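Histidinol-phosphate aminotransferase (Clostridium acetobutylicum, PDB 3FTB) probably transfers amino groups with the help of pyridoxal 5'-phosphate, as expected of a histidinol-phosphate aminotransferase of the class I and II family. Local coordinates at residues A[106-109]-A[110-113]; A[132-135]-A[136-139]; A[261-264]-A[265-268]; A[340-344]-A[345-349]. One frame throughout, in Å; residues are numbered along the deposited sequence.

Contact 1. Residues A[106-109]-A[110-113]; sequences PSYA and EYEI
Tyr108 and Tyr111 meet at the start of helix 110-117 as an offset edge-to-face pair, the edge of Tyr108 turned to the face of Tyr111 with the ring planes 76° apart. The centroids stand 6.0 Å from each other, so the nearer contact is made by the stem of Tyr108: its CB lies over the Tyr111 face, 4.1 Å from the ring centroid, in a CH-pi contact. Tyr108 O sits above that same ring, offset toward the rim, and accepts from Tyr111 N at 3.1 Å in a nearly straight bond that closes the first turn. Beside Tyr108, the Glu110 chain runs in the same direction, and Glu110 CB comes within 3.4 Å of Tyr108 CE2; the carboxylate is poorly ordered. Ser107 approaches from the loop, its CB 3.7 Å from Tyr111 CE2. A chi1 of 65° tucks Ser107 OG in over its own backbone, and it meets a water at 3.0 Å.

Further along, Ala109 O accepts from Ile113 N, and the small Ala109 CB meets the tip of Ile113, CD1. Behind these, helix 87-95 and strand 100-105 pack on Tyr111, while Asn243 of the second subunit packs on Glu110. Tyr111 suits its place because it has both a ring to fill the buried corner and a hydroxyl: its OH bonds to Asp183 and accepts from a second water at 2.8 Å. The Tyr108 side chain lies about 3 Å from a bound phosphate ion, probably from the crystallisation medium, which may nevertheless mark a pocket for an anionic group.

Contact 2. Residues A[132-135]-A[136-139]; sequences CIDY and EDII
The backbone passes from an extended loop into helix 135-141 at Asp134, whose carbonyl O takes two donors, Ile138 N at 3.0 Å and Asp137 N at 2.7 Å. Tyr135 O accepts from Ile139 N at 3.0 Å, continuing the helical pattern that the Asp134 O to Ile138 N bond begins. Asp134 is the N-cap. Its CG stands opposite its own N, chi1 -165°, which brings OD1 to Asp137 N in a weak capping bond of 3.4 Å. A short acidic side chain suits this site, since it can reach forward to an amide of the first turn. Asp137 crosses it at about a right angle, and Asp137 CB lies 3.3 Å from Asp134 CG. The two carboxylates remain apart, with OD2 of Asp134 and OD2 of Asp137 separated by 4.6 Å.

On the inner side, Ile133 CG2 presses on Ile138 CD1 at 3.4 Å, tighter than an ordinary carbon contact; the same Ile133 methyl lies over one face of the Tyr135 ring, toward its rim. Branched apolar chains fit at Ile138 and Ile139 because helix 163-176 packs on both, and strand 100-105 also packs on Ile138; Ile133 rests on Leu127 and Ile161. Tyr135 lies against that helix too, and its OH bonds to Asn162.

Asp137 OD1 forms a salt bridge with Lys141, and OD2 bonds to Ser125. The positive end of the helix dipole would be expected to favour the ionised forms of the two acids, whereas their closeness works against them; the salt bridge to Lys141 probably helps to offset that.

Contact 3. Residues A[261-264]-A[265-268]; sequences DTNY and IEES
Tyr264 and Ser268 form the closely held side of this first stretch of helix 262-285. Ser268 OG donates to Tyr264 O at 2.7 Å, and Ser268 N makes a weak bond to the same oxygen, so one carbonyl one turn back is gripped by both backbone and hydroxyl. With chi1 at -66°, the hydroxyl lies beside its own N, which directs it back along the helix. There OG also rests over one face of the Tyr264 ring, 3.7 Å from CE2. Serine is small enough for this buried position and satisfies its own polar atom within the helix. The ring itself packs on Asn36 and Ala218, and its OH reaches the carbonyl of Gly39.

Ile265 lies between the two sides: its CG1 is 3.3 Å from Asp261 O, and Asp261 O accepts from Ile265 N at 3.1 Å.

The outer side is looser. The bond from Glu266 N to the Thr262 carbonyl O is weak, 2.9 Å with an N-H...O angle of 125°. Asn263 and Glu266 run side by side there, both exposed, as polar residues on a solvent-facing helix surface commonly are.

Asp261 starts the helix. Its OD1 accepts weakly from Tyr264 N at 3.3 Å, while OD2 is bonded to Ser43. The arrangement is an aspartate N-cap, followed two turns on by a serine whose hydroxyl returns to the i-4 carbonyl, as is common for serines within helices.

Contact 4. Residues A[340-344]-A[345-349]; sequences AIKDE and KKNTK
Lys346 NZ and Asp343 OD2 form a salt bridge at 3.1 Å, the ammonium meeting the carboxylate on its syn side and 19° out of its plane. A chi1 of 53° folds the Asp343 carboxylate back over its own main chain, and its other oxygen, OD1, accepts from a water at 3.0 Å; that water in turn accepts from Lys345 N.

Among the hydrogen bonds, Asn347 OD1 accepts from Lys342 N at 3.2 Å, tying the helix back to the chain before it. An amide suits this buried position because it offers an acceptor and a donor together: OD1 also bonds to Tyr31, and ND2 to Glu275. Glu344 O is held by two donors of Thr348, N at 2.8 Å and OG1 at 3.0 Å, reaching it from opposite faces of the carbonyl plane. Asp343 O takes Asn347 N at 3.0 Å.

Apolar contact is slight: Lys342 CD lies 3.9 Å from Lys346 CD, two aliphatic stems whose ammonium groups remain apart.

Helix 344-359 thus begins with an Asp N-cap whose carboxylate reaches its first turn through water, where strand 336-340 of the smaller sheet gives way to the C-terminal helix.

The four contacts follow one another along the chain, and none nests in or crosses another; each is a short turn closing on the start of a helix. Contact 1 leads from strand 100-105 of the seven-stranded sheet into helix 110-117, and contact 2 follows strand 121-126, outermost in that sheet within this chain, into helix 135-141; their centres lie about 18 Å apart. Contact 3 begins the long helix 262-285, with its centre about 30 Å from that of contact 1, on the opposite side of the chain's centre. Contact 4 leads from strand 336-340 of the five-stranded sheet into the last helix, which returns to helix 262-285 through Glu275 and Arg278.

Contact 1. Residues A[106-109]-A[110-113]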
loop_
_atom_site.group_PDB
_atom_site.type_symbol
_atom_site.label_atom_id
_atom_site.label_comp_id
_atom_site.label_asym_id
_atom_site.label_seq_id
_atom_site.Cartn_x
_atom_site.Cartn_y
_atom_site.Cartn_z
ATOM N N PRO A 106 15.063 9.121 -23.375
ATOM C CA PRO A 106 14.461 9.630 -22.130
ATOM C C PRO A 106 13.249 8.807 -21.683
ATOM O O PRO A 106 12.566 8.213 -22.535
ATOM C CB PRO A 106 14.006 11.046 -22.514
ATOM C CG PRO A 106 14.816 11.409 -23.681
ATOM C CD PRO A 106 15.118 10.160 -24.420
ATOM N N SER A 107 13.002 8.750 -20.375
ATOM C CA SER A 107 11.789 8.128 -19.853
ATOM C C SER A 107 11.569 8.457 -18.375
ATOM O O SER A 107 12.422 9.047 -17.725
ATOM C CB SER A 107 11.843 6.612 -20.035
ATOM O OG SER A 107 12.897 6.068 -19.256
ATOM N N TYR A 108 10.412 8.073 -17.858
ATOM C CA TYR A 108 10.070 8.272 -16.451
ATOM C C TYR A 108 11.174 7.746 -15.533
ATOM O O TYR A 108 11.536 6.561 -15.588
ATOM C CB TYR A 108 8.749 7.569 -16.187
ATOM C CG TYR A 108 8.136 7.772 -14.829
ATOM C CD1 TYR A 108 7.937 9.037 -14.317
ATOM C CD2 TYR A 108 7.710 6.678 -14.070
ATOM C CE1 TYR A 108 7.358 9.220 -13.066
ATOM C CE2 TYR A 108 7.117 6.851 -12.824
ATOM C CZ TYR A 108 6.945 8.123 -12.326
ATOM O OH TYR A 108 6.361 8.292 -11.087
ATOM N N ALA A 109 11.702 8.639 -14.697
ATOM C CA ALA A 109 12.830 8.352 -13.807
ATOM C C ALA A 109 12.729 7.017 -13.073
ATOM O O ALA A 109 13.735 6.336 -12.900
ATOM C CB ALA A 109 13.005 9.476 -12.805
ATOM N N GLU A 110 11.520 6.662 -12.641
ATOM C CA GLU A 110 11.285 5.453 -11.841
ATOM C C GLU A 110 11.712 4.112 -12.480
ATOM O O GLU A 110 11.968 3.140 -11.764
ATOM C CB GLU A 110 9.821 5.380 -11.364
ATOM C CG GLU A 110 9.368 3.948 -10.996
ATOM C CD GLU A 110 8.112 3.875 -10.116
ATOM O OE1 GLU A 110 7.085 4.487 -10.478
ATOM O OE2 GLU A 110 8.147 3.180 -9.070
ATOM N N TYR A 111 11.790 4.033 -13.806
ATOM C CA TYR A 111 12.229 2.770 -14.398
ATOM C C TYR A 111 13.631 2.410 -13.888
ATOM O O TYR A 111 13.828 1.330 -13.336
ATOM C CB TYR A 111 12.191 2.779 -15.932
ATOM C CG TYR A 111 10.887 3.232 -16.556
ATOM C CD1 TYR A 111 9.693 3.175 -15.848
ATOM C CD2 TYR A 111 10.848 3.696 -17.863
ATOM C CE1 TYR A 111 8.497 3.586 -16.414
ATOM C CE2 TYR A 111 9.649 4.116 -18.443
ATOM C CZ TYR A 111 8.477 4.056 -17.707
ATOM O OH TYR A 111 7.287 4.465 -18.268
ATOM N N GLU A 112 14.587 3.325 -14.061
ATOM C CA GLU A 112 15.987 3.109 -13.672
ATOM C C GLU A 112 16.246 3.164 -12.162
ATOM O O GLU A 112 17.120 2.456 -11.642
ATOM C CB GLU A 112 16.900 4.124 -14.367
ATOM C CG GLU A 112 18.369 3.972 -13.987
ATOM C CD GLU A 112 19.234 5.119 -14.464
ATOM O OE1 GLU A 112 18.678 6.108 -14.988
ATOM O OE2 GLU A 112 20.473 5.028 -14.312
ATOM N N ILE A 113 15.515 4.029 -11.469
ATOM C CA ILE A 113 15.589 4.092 -10.019
ATOM C C ILE A 113 15.360 2.695 -9.458
ATOM O O ILE A 113 16.181 2.167 -8.710
ATOM C CB ILE A 113 14.480 4.978 -9.449
ATOM C CG1 ILE A 113 14.667 6.426 -9.892
ATOM C CG2 ILE A 113 14.431 4.859 -7.924
ATOM C CD1 ILE A 113 13.476 7.314 -9.544
HETATM O O HOH W 1 14.429 5.460 -16.777
HETATM O O HOH W 2 7.369 7.142 -19.052
#

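Contact 2. Residues A[132-135]-A[136-139]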
loop_
_atom_site.group_PDB
_atom_site.type_symbol
_atom_site.label_atom_id
_atom_site.label_comp_id
_atom_site.label_asym_id
_atom_site.label_seq_id
_atom_site.Cartn_x
_atom_site.Cartn_y
_atom_site.Cartn_z
ATOM N N CYS A 132 11.696 9.834 -31.517
ATOM C CA CYS A 132 11.191 8.579 -32.075
ATOM C C CYS A 132 11.971 7.385 -31.553
ATOM O O CYS A 132 13.196 7.435 -31.440
ATOM C CB CYS A 132 11.270 8.582 -33.609
ATOM S SG CYS A 132 10.187 9.789 -34.388
ATOM N N ILE A 133 11.251 6.311 -31.247
ATOM C CA ILE A 133 11.862 5.048 -30.861
ATOM C C ILE A 133 12.814 4.577 -31.959
ATOM O O ILE A 133 12.528 4.718 -33.159
ATOM C CB ILE A 133 10.773 3.964 -30.597
ATOM C CG1 ILE A 133 9.939 4.329 -29.369
ATOM C CG2 ILE A 133 11.387 2.580 -30.411
ATOM C CD1 ILE A 133 8.684 3.530 -29.251
ATOM N N ASP A 134 13.954 4.033 -31.547
ATOM C CA ASP A 134 14.856 3.372 -32.482
ATOM C C ASP A 134 14.492 1.880 -32.488
ATOM O O ASP A 134 15.173 1.055 -31.867
ATOM C CB ASP A 134 16.305 3.588 -32.042
ATOM C CG ASP A 134 17.318 3.241 -33.133
ATOM O OD1 ASP A 134 16.937 2.603 -34.139
ATOM O OD2 ASP A 134 18.507 3.610 -32.969
ATOM N N TYR A 135 13.401 1.536 -33.170
ATOM C CA TYR A 135 12.889 0.166 -33.121
ATOM C C TYR A 135 13.965 -0.828 -33.493
ATOM O O TYR A 135 14.088 -1.884 -32.878
ATOM C CB TYR A 135 11.672 -0.011 -34.027
ATOM C CG TYR A 135 10.521 0.863 -33.624
ATOM C CD1 TYR A 135 9.697 0.504 -32.572
ATOM C CD2 TYR A 135 10.268 2.063 -34.279
ATOM C CE1 TYR A 135 8.642 1.310 -32.185
ATOM C CE2 TYR A 135 9.213 2.870 -33.903
ATOM C CZ TYR A 135 8.409 2.495 -32.852
ATOM O OH TYR A 135 7.361 3.298 -32.462
ATOM N N GLU A 136 14.745 -0.477 -34.502
ATOM C CA GLU A 136 15.807 -1.341 -34.991
ATOM C C GLU A 136 16.892 -1.547 -33.942
ATOM O O GLU A 136 17.607 -2.552 -33.968
ATOM C CB GLU A 136 16.415 -0.755 -36.265
ATOM C CG GLU A 136 16.775 -1.807 -37.285
ATOM C CD GLU A 136 15.557 -2.530 -37.804
ATOM O OE1 GLU A 136 14.590 -1.850 -38.212
ATOM O OE2 GLU A 136 15.563 -3.776 -37.795
ATOM N N ASP A 137 17.023 -0.587 -33.028
ATOM C CA ASP A 137 17.973 -0.699 -31.921
ATOM C C ASP A 137 17.429 -1.606 -30.824
ATOM O O ASP A 137 18.152 -2.442 -30.282
ATOM C CB ASP A 137 18.302 0.674 -31.336
ATOM C CG ASP A 137 19.439 0.620 -30.332
ATOM O OD1 ASP A 137 20.504 0.063 -30.670
ATOM O OD2 ASP A 137 19.272 1.131 -29.204
ATOM N N ILE A 138 16.154 -1.431 -30.487
ATOM C CA ILE A 138 15.510 -2.332 -29.543
ATOM C C ILE A 138 15.704 -3.772 -30.016
ATOM O O ILE A 138 16.088 -4.645 -29.234
ATOM C CB ILE A 138 14.007 -2.022 -29.376
ATOM C CG1 ILE A 138 13.814 -0.636 -28.759
ATOM C CG2 ILE A 138 13.323 -3.097 -28.522
ATOM C CD1 ILE A 138 12.366 -0.214 -28.658
ATOM N N ILE A 139 15.451 -4.003 -31.304
ATOM C CA ILE A 139 15.694 -5.301 -31.925
ATOM C C ILE A 139 17.128 -5.767 -31.685
ATOM O O ILE A 139 17.356 -6.864 -31.176
ATOM C CB ILE A 139 15.478 -5.252 -33.449
ATOM C CG1 ILE A 139 14.088 -4.711 -33.802
ATOM C CG2 ILE A 139 15.698 -6.627 -34.049
ATOM C CD1 ILE A 139 13.026 -5.767 -33.936
#

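Contact 3. Residues A[261-264]-A[265-268]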
loop_
_atom_site.group_PDB
_atom_site.type_symbol
_atom_site.label_atom_id
_atom_site.label_comp_id
_atom_site.label_asym_id
_atom_site.label_seq_id
_atom_site.Cartn_x
_atom_site.Cartn_y
_atom_site.Cartn_z
ATOM N N ASP A 261 -17.655 4.552 -15.415
ATOM C CA ASP A 261 -18.041 5.948 -15.579
ATOM C C ASP A 261 -17.723 6.467 -16.985
ATOM O O ASP A 261 -16.850 7.318 -17.172
ATOM C CB ASP A 261 -17.322 6.793 -14.520
ATOM C CG ASP A 261 -17.993 8.126 -14.279
ATOM O OD1 ASP A 261 -18.894 8.497 -15.071
ATOM O OD2 ASP A 261 -17.615 8.798 -13.294
ATOM N N THR A 262 -18.446 5.954 -17.973
ATOM C CA THR A 262 -18.216 6.321 -19.369
ATOM C C THR A 262 -18.391 7.818 -19.628
ATOM O O THR A 262 -17.736 8.374 -20.504
ATOM C CB THR A 262 -19.120 5.504 -20.350
ATOM O OG1 THR A 262 -20.388 5.241 -19.736
ATOM C CG2 THR A 262 -18.472 4.178 -20.684
ATOM N N ASN A 263 -19.270 8.468 -18.872
ATOM C CA ASN A 263 -19.518 9.896 -19.092
ATOM C C ASN A 263 -18.488 10.839 -18.448
ATOM O O ASN A 263 -18.426 12.027 -18.773
ATOM C CB ASN A 263 -20.954 10.272 -18.721
ATOM C CG ASN A 263 -21.967 9.750 -19.731
ATOM O OD1 ASN A 263 -21.782 9.891 -20.944
ATOM N ND2 ASN A 263 -23.040 9.138 -19.238
ATOM N N TYR A 264 -17.683 10.300 -17.539
ATOM C CA TYR A 264 -16.518 11.015 -17.042
ATOM C C TYR A 264 -15.415 10.835 -18.069
ATOM O O TYR A 264 -14.649 11.760 -18.356
ATOM C CB TYR A 264 -16.055 10.456 -15.694
ATOM C CG TYR A 264 -14.756 11.065 -15.220
ATOM C CD1 TYR A 264 -14.752 12.215 -14.450
ATOM C CD2 TYR A 264 -13.533 10.505 -15.571
ATOM C CE1 TYR A 264 -13.571 12.781 -14.020
ATOM C CE2 TYR A 264 -12.340 11.072 -15.152
ATOM C CZ TYR A 264 -12.369 12.210 -14.375
ATOM O OH TYR A 264 -11.196 12.790 -13.947
ATOM N N ILE A 265 -15.351 9.631 -18.627
ATOM C CA ILE A 265 -14.347 9.306 -19.626
ATOM C C ILE A 265 -14.540 10.044 -20.966
ATOM O O ILE A 265 -13.578 10.279 -21.686
ATOM C CB ILE A 265 -14.270 7.775 -19.840
ATOM C CG1 ILE A 265 -13.870 7.086 -18.528
ATOM C CG2 ILE A 265 -13.288 7.428 -20.962
ATOM C CD1 ILE A 265 -14.054 5.558 -18.514
ATOM N N GLU A 266 -15.772 10.423 -21.293
ATOM C CA GLU A 266 -16.047 11.070 -22.580
ATOM C C GLU A 266 -15.931 12.588 -22.504
ATOM O O GLU A 266 -15.531 13.256 -23.468
ATOM C CB GLU A 266 -17.441 10.690 -23.076
ATOM C CG GLU A 266 -17.594 9.237 -23.475
ATOM C CD GLU A 266 -19.023 8.898 -23.851
ATOM O OE1 GLU A 266 -19.227 7.887 -24.557
ATOM O OE2 GLU A 266 -19.941 9.647 -23.444
ATOM N N GLU A 267 -16.313 13.126 -21.354
ATOM C CA GLU A 267 -16.194 14.548 -21.099
ATOM C C GLU A 267 -14.702 14.899 -21.037
ATOM O O GLU A 267 -14.281 16.009 -21.368
ATOM C CB GLU A 267 -16.899 14.893 -19.781
ATOM C CG GLU A 267 -17.111 16.386 -19.535
ATOM C CD GLU A 267 -17.113 16.750 -18.052
ATOM O OE1 GLU A 267 -16.569 17.822 -17.703
ATOM O OE2 GLU A 267 -17.648 15.963 -17.244
ATOM N N SER A 268 -13.903 13.919 -20.630
ATOM C CA SER A 268 -12.463 14.091 -20.497
ATOM C C SER A 268 -11.780 14.082 -21.874
ATOM O O SER A 268 -11.000 14.981 -22.193
ATOM C CB SER A 268 -11.882 13.017 -19.559
ATOM O OG SER A 268 -12.363 13.179 -18.228
#

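Contact 4. Residues A[340-344]-A[345-349]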
loop_
_atom_site.group_PDB
_atom_site.type_symbol
_atom_site.label_atom_id
_atom_site.label_comp_id
_atom_site.label_asym_id
_atom_site.label_seq_id
_atom_site.Cartn_x
_atom_site.Cartn_y
_atom_site.Cartn_z
ATOM N N ALA A 340 2.481 20.675 -18.436
ATOM C CA ALA A 340 1.227 19.938 -18.374
ATOM C C ALA A 340 0.215 20.596 -19.303
ATOM O O ALA A 340 0.366 21.752 -19.678
ATOM C CB ALA A 340 0.696 19.889 -16.949
ATOM N N ILE A 341 -0.803 19.842 -19.691
ATOM C CA ILE A 341 -1.904 20.388 -20.469
ATOM C C ILE A 341 -3.152 20.243 -19.615
ATOM O O ILE A 341 -3.582 19.127 -19.330
ATOM C CB ILE A 341 -2.067 19.662 -21.838
ATOM C CG1 ILE A 341 -0.790 19.820 -22.666
ATOM C CG2 ILE A 341 -3.271 20.206 -22.612
ATOM C CD1 ILE A 341 -0.884 19.243 -24.052
ATOM N N LYS A 342 -3.696 21.377 -19.178
ATOM C CA LYS A 342 -4.868 21.402 -18.314
ATOM C C LYS A 342 -6.061 21.912 -19.093
ATOM O O LYS A 342 -6.125 21.766 -20.313
ATOM C CB LYS A 342 -4.614 22.316 -17.115
ATOM C CG LYS A 342 -3.326 21.990 -16.396
ATOM C CD LYS A 342 -3.014 22.978 -15.299
ATOM C CE LYS A 342 -1.810 22.519 -14.495
ATOM N NZ LYS A 342 -2.139 21.348 -13.643
ATOM N N ASP A 343 -7.001 22.522 -18.376
ATOM C CA ASP A 343 -8.157 23.164 -18.989
ATOM C C ASP A 343 -7.786 24.524 -19.614
ATOM O O ASP A 343 -6.813 25.170 -19.215
ATOM C CB ASP A 343 -9.254 23.341 -17.947
ATOM C CG ASP A 343 -8.761 24.057 -16.698
ATOM O OD1 ASP A 343 -9.134 25.231 -16.498
ATOM O OD2 ASP A 343 -7.998 23.453 -15.916
ATOM N N GLU A 344 -8.575 24.945 -20.599
ATOM C CA GLU A 344 -8.332 26.176 -21.349
ATOM C C GLU A 344 -8.030 27.408 -20.479
ATOM O O GLU A 344 -7.146 28.207 -20.797
ATOM C CB GLU A 344 -9.520 26.441 -22.290
ATOM C CG GLU A 344 -9.317 27.588 -23.290
ATOM C CD GLU A 344 -10.005 27.334 -24.636
ATOM O OE1 GLU A 344 -10.491 26.204 -24.858
ATOM O OE2 GLU A 344 -10.052 28.254 -25.480
ATOM N N LYS A 345 -8.760 27.562 -19.383
ATOM C CA LYS A 345 -8.600 28.742 -18.531
ATOM C C LYS A 345 -7.216 28.833 -17.881
ATOM O O LYS A 345 -6.553 29.867 -17.956
ATOM C CB LYS A 345 -9.678 28.768 -17.451
ATOM C CG LYS A 345 -9.922 30.143 -16.850
ATOM C CD LYS A 345 -10.839 30.059 -15.635
ATOM C CE LYS A 345 -11.597 31.362 -15.408
ATOM N NZ LYS A 345 -12.716 31.515 -16.388
ATOM N N LYS A 346 -6.789 27.754 -17.229
ATOM C CA LYS A 346 -5.446 27.695 -16.650
ATOM C C LYS A 346 -4.356 27.798 -17.721
ATOM O O LYS A 346 -3.306 28.411 -17.504
ATOM C CB LYS A 346 -5.259 26.408 -15.830
ATOM C CG LYS A 346 -6.120 26.339 -14.569
ATOM C CD LYS A 346 -5.582 25.310 -13.579
ATOM C CE LYS A 346 -6.562 25.051 -12.455
ATOM N NZ LYS A 346 -7.831 24.492 -12.993
ATOM N N ASN A 347 -4.621 27.189 -18.877
ATOM C CA ASN A 347 -3.694 27.163 -19.999
ATOM C C ASN A 347 -3.462 28.546 -20.616
ATOM O O ASN A 347 -2.336 28.912 -20.954
ATOM C CB ASN A 347 -4.200 26.185 -21.066
ATOM C CG ASN A 347 -3.827 24.741 -20.764
ATOM O OD1 ASN A 347 -3.180 24.446 -19.751
ATOM N ND2 ASN A 347 -4.224 23.834 -21.649
ATOM N N THR A 348 -4.536 29.309 -20.778
ATOM C CA THR A 348 -4.412 30.646 -21.331
ATOM C C THR A 348 -3.638 31.525 -20.351
ATOM O O THR A 348 -2.816 32.346 -20.745
ATOM C CB THR A 348 -5.789 31.256 -21.632
ATOM O OG1 THR A 348 -6.445 30.483 -22.649
ATOM C CG2 THR A 348 -5.642 32.699 -22.105
ATOM N N LYS A 349 -3.891 31.328 -19.062
ATOM C CA LYS A 349 -3.153 32.042 -18.029
ATOM C C LYS A 349 -1.673 31.689 -18.131
ATOM O O LYS A 349 -0.809 32.566 -18.181
ATOM C CB LYS A 349 -3.686 31.670 -16.647
ATOM C CG LYS A 349 -3.379 32.698 -15.576
ATOM C CD LYS A 349 -3.524 32.118 -14.184
ATOM C CE LYS A 349 -3.476 33.214 -13.128
ATOM N NZ LYS A 349 -4.505 34.278 -13.355
HETATM O O HOH W 3 -11.281 26.174 -18.384
#